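PDB 2P4S: purine nucleoside phosphorylase from Anopheles gambiae, which catalyses the phosphorolysis of purine (deoxy)ribonucleosides, chiefly inosine and 2'-deoxyinosine, to the free base and pentose 1-phosphate in purine salvage. Local coordinates for residues Q167-H172 against M304-E309; S144-H149 against H171-Y176. All blocks are in the same frame, centred on the assembly; numbering follows the deposited sequence.

Contact 1: residues Q167-H172 against M304-E309; sequences QGRFHH and MSTVHE. With DIH (7-[[(3R,4R)-3-(hydroxymethyl)-4-oxidanyl-pyrrolidin-1-ium-1-yl]methyl]-3,5-dihydropyrrolo[3,2-d]pyrimidin-4-one), chain F; PO4 (phosphate ion), chain D.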
ATOM      1  N   GLN A 167     -13.042   0.400  25.772  1.00 22.18           N
ATOM      2  CA  GLN A 167     -13.482   1.774  25.741  1.00 22.51           C
ATOM      3  C   GLN A 167     -12.350   2.644  25.213  1.00 22.88           C
ATOM      4  O   GLN A 167     -11.490   3.140  25.986  1.00 22.80           O
ATOM      5  CB  GLN A 167     -13.909   2.228  27.123  1.00 22.52           C
ATOM      6  CG  GLN A 167     -14.617   3.567  27.088  1.00 25.62           C
ATOM      7  CD  GLN A 167     -14.978   4.052  28.484  1.00 29.05           C
ATOM      8  OE1 GLN A 167     -14.406   3.591  29.471  1.00 26.98           O
ATOM      9  NE2 GLN A 167     -15.915   4.988  28.567  1.00 28.49           N
ATOM     10  N   GLY A 168     -12.367   2.859  23.892  1.00 22.02           N
ATOM     11  CA  GLY A 168     -11.229   3.450  23.189  1.00 20.54           C
ATOM     12  C   GLY A 168     -10.396   2.388  22.521  1.00 19.16           C
ATOM     13  O   GLY A 168     -10.265   1.278  23.041  1.00 19.70           O
ATOM     14  N   ARG A 169      -9.801   2.718  21.376  1.00 18.52           N
ATOM     15  CA  ARG A 169      -8.950   1.763  20.664  1.00 16.59           C
ATOM     16  C   ARG A 169      -7.620   2.402  20.215  1.00 17.24           C
ATOM     17  O   ARG A 169      -7.316   3.546  20.589  1.00 16.55           O
ATOM     18  CB  ARG A 169      -9.703   1.124  19.470  1.00 16.27           C
ATOM     19  CG  ARG A 169     -10.072   2.110  18.348  1.00 14.55           C
ATOM     20  CD  ARG A 169      -9.903   1.550  16.922  1.00 15.29           C
ATOM     21  NE  ARG A 169     -10.799   0.440  16.585  1.00 14.38           N
ATOM     22  CZ  ARG A 169     -12.118   0.556  16.443  1.00 14.29           C
ATOM     23  NH1 ARG A 169     -12.714   1.747  16.571  1.00  7.29           N
ATOM     24  NH2 ARG A 169     -12.843  -0.525  16.149  1.00 15.64           N
ATOM     25  N   PHE A 170      -6.849   1.626  19.432  1.00 17.15           N
ATOM     26  CA  PHE A 170      -5.497   1.940  18.922  1.00 17.70           C
ATOM     27  C   PHE A 170      -5.527   2.001  17.401  1.00 17.56           C
ATOM     28  O   PHE A 170      -6.125   1.125  16.751  1.00 17.93           O
ATOM     29  CB  PHE A 170      -4.475   0.841  19.345  1.00 16.81           C
ATOM     30  CG  PHE A 170      -4.604   0.446  20.788  1.00 18.61           C
ATOM     31  CD1 PHE A 170      -4.618   1.435  21.795  1.00 16.81           C
ATOM     32  CD2 PHE A 170      -4.795  -0.886  21.156  1.00 17.51           C
ATOM     33  CE1 PHE A 170      -4.773   1.074  23.135  1.00 18.64           C
ATOM     34  CE2 PHE A 170      -4.945  -1.230  22.526  1.00 16.04           C
ATOM     35  CZ  PHE A 170      -4.935  -0.263  23.493  1.00 16.19           C
ATOM     36  N   HIS A 171      -4.846   2.996  16.843  1.00 16.50           N
ATOM     37  CA  HIS A 171      -4.887   3.240  15.407  1.00 16.08           C
ATOM     38  C   HIS A 171      -3.488   3.253  14.877  1.00 16.32           C
ATOM     39  O   HIS A 171      -2.558   3.665  15.573  1.00 15.43           O
ATOM     40  CB  HIS A 171      -5.532   4.581  15.094  1.00 14.99           C
ATOM     41  CG  HIS A 171      -6.782   4.864  15.878  1.00 16.04           C
ATOM     42  ND1 HIS A 171      -8.046   4.709  15.341  1.00 17.32           N
ATOM     43  CD2 HIS A 171      -6.967   5.360  17.129  1.00 16.16           C
ATOM     44  CE1 HIS A 171      -8.958   5.065  16.231  1.00 14.18           C
ATOM     45  NE2 HIS A 171      -8.327   5.474  17.324  1.00 20.99           N
ATOM     46  N   HIS A 172      -3.365   2.829  13.626  1.00 16.03           N
ATOM     47  CA  HIS A 172      -2.096   2.751  12.927  1.00 17.08           C
ATOM     48  C   HIS A 172      -1.384   4.103  12.795  1.00 16.58           C
ATOM     49  O   HIS A 172      -0.160   4.161  12.894  1.00 16.94           O
ATOM     50  CB  HIS A 172      -2.335   2.099  11.559  1.00 17.13           C
ATOM     51  CG  HIS A 172      -1.093   1.617  10.878  1.00 19.41           C
ATOM     52  ND1 HIS A 172      -0.139   0.835  11.507  1.00 19.87           N
ATOM     53  CD2 HIS A 172      -0.669   1.766   9.602  1.00 17.95           C
ATOM     54  CE1 HIS A 172       0.821   0.536  10.649  1.00 18.26           C
ATOM     55  NE2 HIS A 172       0.513   1.073   9.483  1.00 19.77           N
ATOM     56  N   MET A 304     -10.493   4.486   9.549  1.00 15.71           N
ATOM     57  CA  MET A 304      -9.065   4.248   9.823  1.00 16.53           C
ATOM     58  C   MET A 304      -8.798   3.147  10.857  1.00 17.45           C
ATOM     59  O   MET A 304      -7.793   3.213  11.559  1.00 18.43           O
ATOM     60  CB  MET A 304      -8.402   5.547  10.325  1.00 16.62           C
ATOM     61  CG  MET A 304      -8.556   6.736   9.365  1.00 15.14           C
ATOM     62  SD  MET A 304      -7.818   8.182  10.063  1.00 17.56           S
ATOM     63  CE  MET A 304      -8.195   9.472   8.851  1.00 16.79           C
ATOM     64  N   SER A 305      -9.659   2.127  10.974  1.00 17.79           N
ATOM     65  CA  SER A 305      -9.476   1.124  12.026  1.00 17.77           C
ATOM     66  C   SER A 305     -10.151  -0.186  11.637  1.00 19.07           C
ATOM     67  O   SER A 305     -10.492  -0.373  10.449  1.00 18.87           O
ATOM     68  CB  SER A 305     -10.032   1.651  13.339  1.00 17.76           C
ATOM     69  OG  SER A 305     -11.449   1.616  13.303  1.00 19.34           O
ATOM     70  N   THR A 306     -10.344  -1.102  12.609  1.00 18.51           N
ATOM     71  CA  THR A 306     -11.365  -2.197  12.448  1.00 18.20           C
ATOM     72  C   THR A 306     -10.981  -3.385  11.577  1.00 18.10           C
ATOM     73  O   THR A 306     -11.086  -4.533  12.023  1.00 18.73           O
ATOM     74  CB  THR A 306     -12.725  -1.610  11.949  1.00 18.08           C
ATOM     75  OG1 THR A 306     -13.180  -0.694  12.935  1.00 16.12           O
ATOM     76  CG2 THR A 306     -13.818  -2.687  11.733  1.00 17.87           C
ATOM     77  N   VAL A 307     -10.534  -3.112  10.355  1.00 18.07           N
ATOM     78  CA  VAL A 307     -10.326  -4.182   9.340  1.00 18.98           C
ATOM     79  C   VAL A 307      -9.375  -5.287   9.883  1.00 18.88           C
ATOM     80  O   VAL A 307      -9.685  -6.463   9.813  1.00 19.41           O
ATOM     81  CB  VAL A 307      -9.851  -3.588   7.926  1.00 18.73           C
ATOM     82  CG1 VAL A 307      -9.212  -4.670   7.022  1.00 17.25           C
ATOM     83  CG2 VAL A 307     -11.001  -2.971   7.206  1.00 17.50           C
ATOM     84  N   HIS A 308      -8.241  -4.853  10.449  1.00 19.04           N
ATOM     85  CA  HIS A 308      -7.187  -5.717  11.016  1.00 17.71           C
ATOM     86  C   HIS A 308      -7.606  -6.365  12.319  1.00 17.11           C
ATOM     87  O   HIS A 308      -7.174  -7.465  12.617  1.00 17.63           O
ATOM     88  CB  HIS A 308      -5.853  -4.924  11.193  1.00 17.14           C
ATOM     89  CG  HIS A 308      -6.038  -3.556  11.772  1.00 17.77           C
ATOM     90  ND1 HIS A 308      -6.395  -2.464  11.006  1.00 19.25           N
ATOM     91  CD2 HIS A 308      -5.972  -3.111  13.053  1.00 18.41           C
ATOM     92  CE1 HIS A 308      -6.543  -1.407  11.793  1.00 17.82           C
ATOM     93  NE2 HIS A 308      -6.323  -1.785  13.042  1.00 16.76           N
ATOM     94  N   GLU A 309      -8.434  -5.690  13.105  1.00 16.96           N
ATOM     95  CA  GLU A 309      -9.096  -6.333  14.248  1.00 17.30           C
ATOM     96  C   GLU A 309     -10.013  -7.519  13.826  1.00 17.23           C
ATOM     97  O   GLU A 309      -9.991  -8.612  14.427  1.00 16.41           O
ATOM     98  CB  GLU A 309      -9.920  -5.278  15.022  1.00 17.30           C
ATOM     99  CG  GLU A 309      -9.083  -4.165  15.658  1.00 20.21           C
ATOM    100  CD  GLU A 309      -9.857  -2.855  15.824  1.00 24.22           C
ATOM    101  OE1 GLU A 309     -11.078  -2.825  15.556  1.00 24.72           O
ATOM    102  OE2 GLU A 309      -9.252  -1.840  16.243  1.00 27.98           O
TER
HETATM  103  O5' DIH F 401     -11.784  12.079  13.557  1.00 18.22           O
HETATM  104  C5' DIH F 401     -10.687  11.237  13.152  1.00 18.39           C
HETATM  105  C4' DIH F 401     -10.952   9.873  13.741  1.00 18.57           C
HETATM  106  C6' DIH F 401     -12.354   9.351  13.352  1.00 16.89           C
HETATM  107  C3' DIH F 401      -9.943   8.875  13.215  1.00 16.77           C
HETATM  108  O3' DIH F 401      -9.678   7.924  14.248  1.00 15.14           O
HETATM  109  C2' DIH F 401     -10.689   8.158  12.105  1.00 14.53           C
HETATM  110  N1' DIH F 401     -12.074   8.058  12.664  1.00 16.27           N
HETATM  111  C10 DIH F 401     -13.012   7.587  11.634  1.00 13.21           C
HETATM  112  C9  DIH F 401     -13.508   8.575  10.601  1.00 13.77           C
HETATM  113  C8  DIH F 401     -14.652   9.405  10.740  1.00 13.76           C
HETATM  114  N7  DIH F 401     -14.800  10.129   9.597  1.00 14.43           N
HETATM  115  C5  DIH F 401     -13.809   9.810   8.724  1.00 12.86           C
HETATM  116  C6  DIH F 401     -13.480  10.211   7.326  1.00 14.19           C
HETATM  117  O6  DIH F 401     -14.185  11.089   6.677  1.00 15.95           O
HETATM  118  N1  DIH F 401     -12.396   9.611   6.791  1.00 13.84           N
HETATM  119  C2  DIH F 401     -11.627   8.694   7.452  1.00 14.24           C
HETATM  120  N3  DIH F 401     -11.913   8.284   8.698  1.00 13.24           N
HETATM  121  C4  DIH F 401     -13.002   8.835   9.332  1.00 13.35           C
HETATM  122  P   PO4 D 503     -12.419   5.045  14.963  1.00 17.31           P
HETATM  123  O1  PO4 D 503     -13.883   5.116  15.261  1.00 17.23           O
HETATM  124  O2  PO4 D 503     -11.721   4.419  16.172  1.00 17.48           O
HETATM  125  O3  PO4 D 503     -12.091   4.206  13.785  1.00 16.91           O
HETATM  126  O4  PO4 D 503     -11.939   6.442  14.705  1.00 16.98           O
HETATM  127  O   HOH W   1      -7.569  -1.393  18.606  1.00 17.18           O
HETATM  128  O   HOH W   2      -7.277  -0.207  14.810  1.00 22.07           O
HETATM  129  O   HOH W   3      -5.998   1.551  12.692  1.00 18.66           O
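Arg-169 and Glu-309 form the tight part of this contact, a two-pronged salt bridge at the phosphate site. NE of Arg-169 gives its hydrogen to OE2 of Glu-309 at 2.8 Å, and NH2 of Arg-169 binds OE1 of Glu-309 at 3.0 Å. Each oxygen receives its N-H on the syn lone pair, the two bonds are nearly straight (164° and 162°), and the guanidinium and carboxylate planes differ by only 7°; the pair therefore fixes the rotation of both groups. The arginine chain, bent at chi2 and chi3, turns the guanidinium so that NE and NH2 face the glutamate while NH1 is left for the phosphate, though the placement of the oxygen it meets is less certain. Over one face of the guanidinium sits Ser-305 OG, 3.3 Å above the plane and close to its centre. That hydroxyl donates to phosphate O3 at 2.7 Å (OG to O3) and accepts from OG1 of Thr-306, a second-shell residue that thereby helps to position it. Arg-169 and Ser-305 are both phosphate-binding residues, and the nearby carboxylate probably offsets part of the arginine's charge. Met-304 packs against the inhibitor, its SD 3.5 Å from C2' of the pyrrolidine.

The other side is looser and bridged by water. One water donates to both Phe-170 O and Glu-309 OE2 and also bonds His-308 NE2; another accepts from His-172 N and donates to Met-304 O, 2.7 Å from the water oxygen. No direct backbone hydrogen bond joins 167-172 to 304-309.

Residues 167-172 leave strand 161-167 and lead toward helix 178-191, against which Phe-170 and His-308 pack. Residues 304-309 follow strand 301-303 and open helix 307-315, with Thr-306 resting on strands 195-204 and 272-279.

Contact 2: residues S144-H149 against H171-Y176; sequences STVAGH and HHYEGY. With DIH (7-[[(3R,4R)-3-(hydroxymethyl)-4-oxidanyl-pyrrolidin-1-ium-1-yl]methyl]-3,5-dihydropyrrolo[3,2-d]pyrimidin-4-one), chain F; PO4 (phosphate ion), chain D.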
ATOM      1  N   SER A 144      -4.332   4.548  24.449  1.00 25.39           N
ATOM      2  CA  SER A 144      -5.101   5.381  23.485  1.00 24.84           C
ATOM      3  C   SER A 144      -4.668   6.837  23.559  1.00 24.55           C
ATOM      4  O   SER A 144      -4.756   7.435  24.606  1.00 25.75           O
ATOM      5  CB  SER A 144      -6.596   5.260  23.789  1.00 23.35           C
ATOM      6  OG  SER A 144      -7.022   3.943  23.530  1.00 21.76           O
ATOM      7  N   THR A 145      -4.180   7.421  22.467  1.00 25.34           N
ATOM      8  CA  THR A 145      -3.700   8.830  22.508  1.00 24.61           C
ATOM      9  C   THR A 145      -4.715   9.785  21.842  1.00 24.34           C
ATOM     10  O   THR A 145      -4.536  10.999  21.846  1.00 23.88           O
ATOM     11  CB  THR A 145      -2.285   9.010  21.888  1.00 25.32           C
ATOM     12  OG1 THR A 145      -2.332   8.788  20.469  1.00 26.05           O
ATOM     13  CG2 THR A 145      -1.215   8.024  22.513  1.00 24.39           C
ATOM     14  N   VAL A 146      -5.799   9.219  21.307  1.00 24.16           N
ATOM     15  CA  VAL A 146      -6.807   9.971  20.537  1.00 22.68           C
ATOM     16  C   VAL A 146      -7.896  10.582  21.426  1.00 23.77           C
ATOM     17  O   VAL A 146      -8.480   9.889  22.250  1.00 23.24           O
ATOM     18  CB  VAL A 146      -7.342   9.110  19.315  1.00 22.37           C
ATOM     19  CG1 VAL A 146      -8.391   9.855  18.498  1.00 19.70           C
ATOM     20  CG2 VAL A 146      -6.170   8.789  18.427  1.00 19.55           C
ATOM     21  N   ALA A 147      -8.166  11.884  21.274  1.00 24.27           N
ATOM     22  CA  ALA A 147      -9.248  12.508  22.049  1.00 25.98           C
ATOM     23  C   ALA A 147     -10.534  11.665  21.973  1.00 26.19           C
ATOM     24  O   ALA A 147     -10.905  11.212  20.890  1.00 27.94           O
ATOM     25  CB  ALA A 147      -9.517  13.957  21.571  1.00 25.57           C
ATOM     26  N   GLY A 148     -11.227  11.463  23.097  1.00 26.34           N
ATOM     27  CA  GLY A 148     -12.474  10.689  23.079  1.00 25.02           C
ATOM     28  C   GLY A 148     -12.275   9.188  23.155  1.00 25.19           C
ATOM     29  O   GLY A 148     -13.249   8.443  23.278  1.00 25.70           O
ATOM     30  N   HIS A 149     -11.022   8.713  23.065  1.00 24.60           N
ATOM     31  CA  HIS A 149     -10.720   7.311  23.408  1.00 23.29           C
ATOM     32  C   HIS A 149     -10.242   7.267  24.877  1.00 24.02           C
ATOM     33  O   HIS A 149      -9.092   7.573  25.176  1.00 22.64           O
ATOM     34  CB  HIS A 149      -9.727   6.709  22.418  1.00 22.03           C
ATOM     35  CG  HIS A 149     -10.305   6.513  21.042  1.00 20.37           C
ATOM     36  ND1 HIS A 149     -10.737   7.562  20.253  1.00 21.58           N
ATOM     37  CD2 HIS A 149     -10.579   5.393  20.347  1.00 17.09           C
ATOM     38  CE1 HIS A 149     -11.267   7.094  19.141  1.00 18.50           C
ATOM     39  NE2 HIS A 149     -11.165   5.783  19.164  1.00 20.24           N
ATOM     40  N   HIS A 171      -4.846   2.996  16.843  1.00 16.50           N
ATOM     41  CA  HIS A 171      -4.887   3.240  15.407  1.00 16.08           C
ATOM     42  C   HIS A 171      -3.488   3.253  14.877  1.00 16.32           C
ATOM     43  O   HIS A 171      -2.558   3.665  15.573  1.00 15.43           O
ATOM     44  CB  HIS A 171      -5.532   4.581  15.094  1.00 14.99           C
ATOM     45  CG  HIS A 171      -6.782   4.864  15.878  1.00 16.04           C
ATOM     46  ND1 HIS A 171      -8.046   4.709  15.341  1.00 17.32           N
ATOM     47  CD2 HIS A 171      -6.967   5.360  17.129  1.00 16.16           C
ATOM     48  CE1 HIS A 171      -8.958   5.065  16.231  1.00 14.18           C
ATOM     49  NE2 HIS A 171      -8.327   5.474  17.324  1.00 20.99           N
ATOM     50  N   HIS A 172      -3.365   2.829  13.626  1.00 16.03           N
ATOM     51  CA  HIS A 172      -2.096   2.751  12.927  1.00 17.08           C
ATOM     52  C   HIS A 172      -1.384   4.103  12.795  1.00 16.58           C
ATOM     53  O   HIS A 172      -0.160   4.161  12.894  1.00 16.94           O
ATOM     54  CB  HIS A 172      -2.335   2.099  11.559  1.00 17.13           C
ATOM     55  CG  HIS A 172      -1.093   1.617  10.878  1.00 19.41           C
ATOM     56  ND1 HIS A 172      -0.139   0.835  11.507  1.00 19.87           N
ATOM     57  CD2 HIS A 172      -0.669   1.766   9.602  1.00 17.95           C
ATOM     58  CE1 HIS A 172       0.821   0.536  10.649  1.00 18.26           C
ATOM     59  NE2 HIS A 172       0.513   1.073   9.483  1.00 19.77           N
ATOM     60  N   TYR A 173      -2.147   5.173  12.565  1.00 16.47           N
ATOM     61  CA  TYR A 173      -1.607   6.556  12.509  1.00 17.47           C
ATOM     62  C   TYR A 173      -0.983   7.054  13.848  1.00 18.61           C
ATOM     63  O   TYR A 173      -0.280   8.095  13.882  1.00 17.20           O
ATOM     64  CB  TYR A 173      -2.660   7.562  11.994  1.00 16.42           C
ATOM     65  CG  TYR A 173      -3.878   7.691  12.885  1.00 18.28           C
ATOM     66  CD1 TYR A 173      -3.801   8.335  14.153  1.00 16.70           C
ATOM     67  CD2 TYR A 173      -5.134   7.235  12.458  1.00 16.37           C
ATOM     68  CE1 TYR A 173      -4.932   8.452  14.984  1.00 13.76           C
ATOM     69  CE2 TYR A 173      -6.250   7.348  13.291  1.00 14.66           C
ATOM     70  CZ  TYR A 173      -6.144   7.971  14.549  1.00 16.69           C
ATOM     71  OH  TYR A 173      -7.270   8.073  15.375  1.00 15.48           O
ATOM     72  N   GLU A 174      -1.245   6.321  14.938  1.00 18.89           N
ATOM     73  CA  GLU A 174      -0.573   6.594  16.222  1.00 19.45           C
ATOM     74  C   GLU A 174       0.850   6.054  16.191  1.00 19.42           C
ATOM     75  O   GLU A 174       1.626   6.347  17.049  1.00 20.29           O
ATOM     76  CB  GLU A 174      -1.355   6.042  17.420  1.00 16.91           C
ATOM     77  CG  GLU A 174      -2.728   6.724  17.654  1.00 20.30           C
ATOM     78  CD  GLU A 174      -3.593   6.055  18.779  1.00 21.30           C
ATOM     79  OE1 GLU A 174      -3.372   6.360  19.970  1.00 22.52           O
ATOM     80  OE2 GLU A 174      -4.488   5.226  18.488  1.00 19.82           O
ATOM     81  N   GLY A 175       1.205   5.271  15.185  1.00 20.06           N
ATOM     82  CA  GLY A 175       2.514   4.673  15.187  1.00 20.04           C
ATOM     83  C   GLY A 175       2.526   3.216  15.605  1.00 20.52           C
ATOM     84  O   GLY A 175       3.572   2.612  15.594  1.00 19.83           O
ATOM     85  N   TYR A 176       1.355   2.647  15.925  1.00 20.05           N
ATOM     86  CA  TYR A 176       1.235   1.209  16.253  1.00 19.56           C
ATOM     87  C   TYR A 176       1.122   0.343  15.012  1.00 18.36           C
ATOM     88  O   TYR A 176       0.254   0.599  14.163  1.00 17.65           O
ATOM     89  CB  TYR A 176       0.026   0.924  17.155  1.00 19.93           C
ATOM     90  CG  TYR A 176      -0.031   1.747  18.426  1.00 23.31           C
ATOM     91  CD1 TYR A 176       1.100   1.873  19.277  1.00 24.21           C
ATOM     92  CD2 TYR A 176      -1.208   2.422  18.780  1.00 22.08           C
ATOM     93  CE1 TYR A 176       1.027   2.651  20.462  1.00 24.34           C
ATOM     94  CE2 TYR A 176      -1.298   3.165  19.936  1.00 21.79           C
ATOM     95  CZ  TYR A 176      -0.180   3.271  20.783  1.00 24.67           C
ATOM     96  OH  TYR A 176      -0.293   4.031  21.929  1.00 24.68           O
TER
HETATM   97  O5' DIH F 401     -11.784  12.079  13.557  1.00 18.22           O
HETATM   98  C5' DIH F 401     -10.687  11.237  13.152  1.00 18.39           C
HETATM   99  C4' DIH F 401     -10.952   9.873  13.741  1.00 18.57           C
HETATM  100  C6' DIH F 401     -12.354   9.351  13.352  1.00 16.89           C
HETATM  101  C3' DIH F 401      -9.943   8.875  13.215  1.00 16.77           C
HETATM  102  O3' DIH F 401      -9.678   7.924  14.248  1.00 15.14           O
HETATM  103  C2' DIH F 401     -10.689   8.158  12.105  1.00 14.53           C
HETATM  104  N1' DIH F 401     -12.074   8.058  12.664  1.00 16.27           N
HETATM  105  C10 DIH F 401     -13.012   7.587  11.634  1.00 13.21           C
HETATM  106  C9  DIH F 401     -13.508   8.575  10.601  1.00 13.77           C
HETATM  107  C8  DIH F 401     -14.652   9.405  10.740  1.00 13.76           C
HETATM  108  N7  DIH F 401     -14.800  10.129   9.597  1.00 14.43           N
HETATM  109  C5  DIH F 401     -13.809   9.810   8.724  1.00 12.86           C
HETATM  110  C6  DIH F 401     -13.480  10.211   7.326  1.00 14.19           C
HETATM  111  O6  DIH F 401     -14.185  11.089   6.677  1.00 15.95           O
HETATM  112  N1  DIH F 401     -12.396   9.611   6.791  1.00 13.84           N
HETATM  113  C2  DIH F 401     -11.627   8.694   7.452  1.00 14.24           C
HETATM  114  N3  DIH F 401     -11.913   8.284   8.698  1.00 13.24           N
HETATM  115  C4  DIH F 401     -13.002   8.835   9.332  1.00 13.35           C
HETATM  116  P   PO4 D 503     -12.419   5.045  14.963  1.00 17.31           P
HETATM  117  O1  PO4 D 503     -13.883   5.116  15.261  1.00 17.23           O
HETATM  118  O2  PO4 D 503     -11.721   4.419  16.172  1.00 17.48           O
HETATM  119  O3  PO4 D 503     -12.091   4.206  13.785  1.00 16.91           O
HETATM  120  O4  PO4 D 503     -11.939   6.442  14.705  1.00 16.98           O
HETATM  121  O   HOH W   4       0.627   8.681  19.064  1.00 26.55           O
HETATM  122  O   HOH W   5      -6.341   6.230  20.579  1.00 22.64           O
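OE1 of Glu-174 is gripped twice by Thr-145, once through the backbone and once through the side chain. Thr-145 N reaches OE1 of Glu-174 at 2.8 Å with an N-H...O angle of 155°, nearly along the C-O axis. Thr-145 OG1 donates to the same OE1 at 2.7 Å, on the anti side and tilted out of the carboxylate plane. Both donors come from one face of that plane. The threonine torsion, with OG1 between the backbone N and the carbonyl carbon (chi1 68°), brings hydroxyl and amide to a common acceptor.

Beside this polar grip, Val-146 inserts CG2 at the edge of the Tyr-173 ring, 3.7 Å from CE1 of Tyr-173, and the two side chains cross at about a right angle. The same methyl also packs 3.8 Å from CD of Glu-174. Phe-244 of a neighbouring subunit packs on Val-146 and meets the Tyr-173 ring edge-to-face, so the subunit interface closes over this part.

Deeper in, the edge of His-171 points at the face of His-149 in an offset edge-to-face pair, centroids 4.9 Å apart and planes at 77°. The type II turn from Val-146 to His-149 precedes a ring whose NE2 makes a weak bond to the phosphate, to an oxygen whose position is less certain. Tyr-173 OH, lying over the centre of the His-171 ring, donates to O3' of the inhibitor at 2.7 Å.

Glu-174 thus ties the 144-149 loop to the 3-10 turn 172-174 by a carboxylate, probably charged, while His-149, His-171 and Tyr-173 line the phosphate and sugar-mimic sites. Because the same short loops carry both the Thr-145 to Glu-174 bonds and the groups that meet phosphate and O3', the double grip is consistent with holding those groups in position around the ligands.

Contact 1 lies deeper, its centre about 6 Å from that of the chain against about 14 Å for contact 2, and all its touching residues are buried. Contact 2, though mostly buried, has Thr-145 exposed and meets the second subunit through six residues, contact 1 through His-172 alone. The loop between strand 161-167 and helix 178-191 serves both, and His-171 and His-172 belong to each. Ser-144 OG lies 3.0 Å from Arg-169 O, probably hydrogen-bonded, joining the two directly. Their chemistry differs with place: a paired arginine and glutamate inside, a carboxylate held by neutral donors beside apolar and aromatic packing nearer the surface. Both border the same phosphate and inhibitor.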